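Local coordinates for aminopeptidase N family protein (Idiomarina loihiensis L2TR, PDB 4FGM), which binds zinc and is probably a metal-dependent aminopeptidase of the M61 family, trimming residues from the N termini of peptides, at residues L33-P38 and I43-K48; K69-L74 and Q293-S298. One frame throughout, in Å; residues are numbered along the deposited sequence.

Contact 1: residues L33-P38 and I43-K48; sequences LPNWIP and IRDFSK
Phe46 sets the edge of its ring against the backbone from Pro34 to Ile37: CD2 lies 3.5 Å from Pro34 O, and CE2 is directed at the backbone N of Ile37, which sits in the ring plane. With CG anti to the carbonyl carbon (chi1 -61°), the ring carries on to Ile37, whose CG2 packs on CZ, while CB of Arg44 rests over one face near the rim. Leu33 CD2 reaches Phe46 CB at the other end, and Ile43 CD1 meets Trp36 CD1 at 3.9 Å. Between these apolar patches Asn35 O accepts two backbone hydrogen bonds: one from Arg44 N at 2.8 Å, coming in almost in line with the C=O bond, and one from Asp45 N at 3.2 Å, tilted out of the carbonyl plane. Water 1 joins Pro34 O and Asn35 OD1 to Ser47 N and OG, while Asn35 ND2 bonds Glu295 O; water 2 connects Ile37 N with Arg44 NH1, which also bonds Ser40 of the maleic acid pocket. The two arms of this loop between strands 30-32 and 50-51 thus fold together without regular strand pairing. Across them, one shared carbonyl and two waters hold the polar groups of a largely buried loop, while Phe46 fills in beside them.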
# COMPACT_ATOMS: atom_id res chain seq x y z
N LEU A 33 -7.05 10.73 20.51
CA LEU A 33 -6.81 9.60 19.63
C LEU A 33 -6.43 10.08 18.24
O LEU A 33 -7.03 11.01 17.70
CB LEU A 33 -8.05 8.71 19.56
CG LEU A 33 -7.78 7.33 18.96
CD1 LEU A 33 -6.95 6.53 19.97
CD2 LEU A 33 -9.10 6.60 18.66
N PRO A 34 -5.42 9.45 17.64
CA PRO A 34 -4.98 9.85 16.29
C PRO A 34 -6.17 9.87 15.33
O PRO A 34 -7.06 9.03 15.43
CB PRO A 34 -3.97 8.76 15.93
CG PRO A 34 -3.39 8.38 17.25
CD PRO A 34 -4.62 8.33 18.14
N ASN A 35 -6.18 10.82 14.40
CA ASN A 35 -7.25 10.89 13.43
C ASN A 35 -6.87 10.18 12.14
O ASN A 35 -7.69 10.06 11.22
CB ASN A 35 -7.66 12.34 13.16
CG ASN A 35 -8.46 12.92 14.30
OD1 ASN A 35 -9.31 12.24 14.87
ND2 ASN A 35 -8.20 14.18 14.64
N TRP A 36 -5.63 9.71 12.07
CA TRP A 36 -5.13 8.95 10.93
C TRP A 36 -3.93 8.13 11.37
O TRP A 36 -3.29 8.45 12.37
CB TRP A 36 -4.75 9.86 9.76
CG TRP A 36 -3.62 10.81 10.00
CD1 TRP A 36 -3.68 12.01 10.66
CD2 TRP A 36 -2.28 10.69 9.51
NE1 TRP A 36 -2.46 12.64 10.61
CE2 TRP A 36 -1.58 11.86 9.90
CE3 TRP A 36 -1.59 9.72 8.77
CZ2 TRP A 36 -0.24 12.08 9.59
CZ3 TRP A 36 -0.25 9.94 8.45
CH2 TRP A 36 0.41 11.12 8.86
N ILE A 37 -3.63 7.05 10.65
CA ILE A 37 -2.51 6.20 11.01
C ILE A 37 -1.35 6.33 10.03
O ILE A 37 -1.55 6.31 8.81
CB ILE A 37 -2.93 4.71 11.07
CG1 ILE A 37 -1.71 3.84 11.39
CG2 ILE A 37 -3.58 4.28 9.76
CD1 ILE A 37 -2.01 2.37 11.62
N PRO A 38 -0.12 6.47 10.55
CA PRO A 38 1.08 6.61 9.71
C PRO A 38 1.10 5.57 8.59
O PRO A 38 0.79 4.41 8.81
CB PRO A 38 2.23 6.43 10.70
CG PRO A 38 1.68 7.09 11.95
CD PRO A 38 0.23 6.59 11.99
N ILE A 43 -7.60 10.90 6.49
CA ILE A 43 -8.19 11.16 7.79
C ILE A 43 -9.28 10.11 7.96
O ILE A 43 -10.20 10.03 7.14
CB ILE A 43 -8.83 12.57 7.86
CG1 ILE A 43 -7.75 13.63 7.69
CG2 ILE A 43 -9.57 12.75 9.17
CD1 ILE A 43 -6.69 13.60 8.77
N ARG A 44 -9.19 9.31 9.03
CA ARG A 44 -10.17 8.25 9.26
C ARG A 44 -11.04 8.33 10.52
O ARG A 44 -11.91 7.48 10.71
CB ARG A 44 -9.46 6.90 9.22
CG ARG A 44 -8.87 6.57 7.86
CD ARG A 44 -8.43 5.12 7.79
NE ARG A 44 -8.47 4.64 6.41
CZ ARG A 44 -7.44 4.68 5.59
NH1 ARG A 44 -6.29 5.16 6.02
NH2 ARG A 44 -7.56 4.26 4.34
N ASP A 45 -10.80 9.32 11.36
CA ASP A 45 -11.56 9.51 12.59
C ASP A 45 -11.83 8.24 13.41
O ASP A 45 -12.99 7.92 13.74
CB ASP A 45 -12.89 10.20 12.27
CG ASP A 45 -12.71 11.62 11.73
OD1 ASP A 45 -11.65 12.23 11.97
OD2 ASP A 45 -13.64 12.14 11.07
N PHE A 46 -10.77 7.52 13.76
CA PHE A 46 -10.89 6.28 14.54
C PHE A 46 -11.73 6.46 15.81
O PHE A 46 -12.43 5.54 16.24
CB PHE A 46 -9.51 5.76 14.92
CG PHE A 46 -8.63 5.42 13.73
CD1 PHE A 46 -8.99 4.42 12.83
CD2 PHE A 46 -7.42 6.09 13.53
CE1 PHE A 46 -8.18 4.10 11.75
CE2 PHE A 46 -6.60 5.77 12.45
CZ PHE A 46 -6.98 4.77 11.57
N SER A 47 -11.67 7.64 16.41
CA SER A 47 -12.41 7.92 17.63
C SER A 47 -13.90 7.55 17.64
O SER A 47 -14.49 7.38 18.71
CB SER A 47 -12.27 9.40 17.99
OG SER A 47 -10.92 9.73 18.24
N LYS A 48 -14.51 7.43 16.47
CA LYS A 48 -15.93 7.09 16.38
C LYS A 48 -16.26 5.69 16.88
O LYS A 48 -17.42 5.39 17.15
CB LYS A 48 -16.42 7.22 14.94
CG LYS A 48 -15.70 6.29 13.97
CD LYS A 48 -16.02 6.65 12.52
CE LYS A 48 -14.98 6.07 11.57
NZ LYS A 48 -15.31 6.38 10.15
O HOH W 1 -9.67 9.53 16.01
O HOH W 2 -5.19 6.86 7.91

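Contact 2: residues K69-L74 and Q293-S298; sequences KNRWQL and QLEKES
Glu295 loses far more surface to this contact than any other residue, and its carboxylate is shared by Asn70 and Arg71. Arg71 brings the edge of its guanidinium to the acid, the two planes only 22° apart, and forms a salt bridge from NH2 to Glu295 OE1 at 3.1 Å; a longer, weak bond runs from the same nitrogen to Glu295 OE2 at 3.4 Å. OE1 is met on its syn side, though 31° out of the carboxylate plane. The glutamate chain leaves with CG anti to the backbone N and then bends at chi2 (105°), which swings the carboxylate across to the arginine. Water 4 bridges Arg71 NE and Glu295 OE2, giving the guanidinium a second link along that edge. Asn70 adds a weak bond from ND2 to Glu295 OE2 at 3.2 Å, its amide turned steeply against the carboxylate; its stronger partner is Leu33 O. Arg71 NH1 meanwhile pairs with Glu116 and Glu30. Replacing Glu295 by an alanine would probably leave Arg71 NH2 without its charged mate and water 4 without its acceptor. The contact joins the start of strand 71-74 to the loop before helix 303-306, and its chemistry implies a polar, water-assisted seam between the N-terminal and peptidase regions.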
# COMPACT_ATOMS: atom_id res chain seq x y z
N LYS A 69 -14.09 15.68 18.50
CA LYS A 69 -14.32 14.36 17.93
C LYS A 69 -13.36 13.29 18.43
O LYS A 69 -13.72 12.12 18.45
CB LYS A 69 -14.24 14.42 16.41
CG LYS A 69 -12.84 14.63 15.85
CD LYS A 69 -12.88 14.70 14.32
CE LYS A 69 -11.50 14.86 13.74
NZ LYS A 69 -11.52 14.82 12.26
N ASN A 70 -12.17 13.70 18.84
CA ASN A 70 -11.17 12.73 19.29
C ASN A 70 -10.44 13.15 20.58
O ASN A 70 -9.34 12.67 20.84
CB ASN A 70 -10.13 12.56 18.20
CG ASN A 70 -9.19 13.74 18.13
OD1 ASN A 70 -9.61 14.88 18.30
ND2 ASN A 70 -7.92 13.47 17.88
N ARG A 71 -11.04 14.02 21.37
CA ARG A 71 -10.37 14.48 22.58
C ARG A 71 -11.27 14.55 23.80
O ARG A 71 -12.40 15.04 23.73
CB ARG A 71 -9.73 15.85 22.31
CG ARG A 71 -8.79 16.37 23.41
CD ARG A 71 -8.04 17.62 22.96
NE ARG A 71 -7.07 17.33 21.90
CZ ARG A 71 -5.79 17.08 22.11
NH1 ARG A 71 -5.30 17.09 23.34
NH2 ARG A 71 -4.99 16.79 21.09
N TRP A 72 -10.76 14.04 24.92
CA TRP A 72 -11.49 14.04 26.18
C TRP A 72 -10.72 14.83 27.23
O TRP A 72 -9.49 14.94 27.17
CB TRP A 72 -11.70 12.60 26.68
CG TRP A 72 -12.72 11.82 25.91
CD1 TRP A 72 -14.02 11.62 26.26
CD2 TRP A 72 -12.53 11.15 24.67
NE1 TRP A 72 -14.66 10.86 25.30
CE2 TRP A 72 -13.76 10.56 24.32
CE3 TRP A 72 -11.43 10.99 23.82
CZ2 TRP A 72 -13.92 9.82 23.15
CZ3 TRP A 72 -11.59 10.25 22.65
CH2 TRP A 72 -12.83 9.67 22.33
N GLN A 73 -11.45 15.37 28.21
CA GLN A 73 -10.83 16.13 29.29
C GLN A 73 -11.29 15.57 30.64
O GLN A 73 -12.50 15.46 30.90
CB GLN A 73 -11.20 17.61 29.19
CG GLN A 73 -10.43 18.50 30.16
CD GLN A 73 -10.72 19.98 29.96
OE1 GLN A 73 -11.85 20.43 30.13
NE2 GLN A 73 -9.70 20.73 29.59
N LEU A 74 -10.33 15.20 31.47
CA LEU A 74 -10.59 14.61 32.79
C LEU A 74 -10.69 15.65 33.89
O LEU A 74 -10.04 16.69 33.84
CB LEU A 74 -9.47 13.64 33.18
CG LEU A 74 -9.23 12.35 32.39
CD1 LEU A 74 -7.88 11.79 32.78
CD2 LEU A 74 -10.34 11.34 32.67
N GLN A 293 2.24 14.32 13.23
CA GLN A 293 1.18 15.11 13.84
C GLN A 293 -0.05 14.35 13.35
O GLN A 293 -0.37 14.36 12.16
CB GLN A 293 1.23 16.58 13.37
CG GLN A 293 0.83 16.84 11.94
CD GLN A 293 -0.67 17.06 11.78
OE1 GLN A 293 -1.43 16.99 12.75
NE2 GLN A 293 -1.10 17.34 10.55
N LEU A 294 -0.72 13.66 14.26
CA LEU A 294 -1.85 12.81 13.91
C LEU A 294 -3.26 13.32 14.18
O LEU A 294 -4.21 12.54 14.28
CB LEU A 294 -1.67 11.45 14.60
CG LEU A 294 -0.29 10.84 14.36
CD1 LEU A 294 -0.11 9.57 15.17
CD2 LEU A 294 -0.13 10.56 12.88
N GLU A 295 -3.42 14.63 14.26
CA GLU A 295 -4.72 15.22 14.50
C GLU A 295 -5.30 15.74 13.20
O GLU A 295 -6.52 15.86 13.05
CB GLU A 295 -4.57 16.39 15.48
CG GLU A 295 -5.84 16.83 16.19
CD GLU A 295 -5.87 16.40 17.65
OE1 GLU A 295 -4.83 15.94 18.15
OE2 GLU A 295 -6.94 16.52 18.29
N LYS A 296 -4.43 16.01 12.23
CA LYS A 296 -4.86 16.62 10.98
C LYS A 296 -3.99 16.18 9.80
O LYS A 296 -3.01 15.44 9.97
CB LYS A 296 -4.71 18.13 11.17
CG LYS A 296 -5.49 19.03 10.26
CD LYS A 296 -4.81 20.40 10.21
CE LYS A 296 -4.47 20.93 11.60
NZ LYS A 296 -3.45 22.02 11.55
N GLU A 297 -4.34 16.63 8.60
CA GLU A 297 -3.56 16.29 7.41
C GLU A 297 -2.12 16.81 7.58
O GLU A 297 -1.91 17.90 8.12
CB GLU A 297 -4.17 16.93 6.15
CG GLU A 297 -5.54 16.38 5.74
CD GLU A 297 -6.70 17.06 6.46
OE1 GLU A 297 -6.47 17.76 7.47
OE2 GLU A 297 -7.86 16.89 6.02
N SER A 298 -1.15 16.02 7.13
CA SER A 298 0.26 16.39 7.21
C SER A 298 0.76 16.31 5.77
O SER A 298 0.99 15.22 5.24
CB SER A 298 1.03 15.43 8.12
OG SER A 298 2.36 15.88 8.33
O HOH W 3 -8.92 15.70 11.50
O HOH W 4 -8.70 17.74 19.49

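Overall arrangement
Two contacts in series show how a short loop can bridge distant parts of a chain. After strand 30-32, contact 1 closes a small loop before strand 50-51; contact 2 opens only later, at strand 71-74, and spans more than two hundred residues to the segment ahead of helix 303-306. Neither nests in nor crosses the other, yet their centres are about 8 Å apart. Segment 33-38 reaches both sides of contact 2 through its backbone, Leu33 bonding Asn70 and Asn35 bonding Leu294. From segment 43-48, Asp45 OD1 forms a salt bridge with Lys69 NZ at 2.6 Å. Together these links tie the N-terminal β region to the zinc-bearing peptidase region.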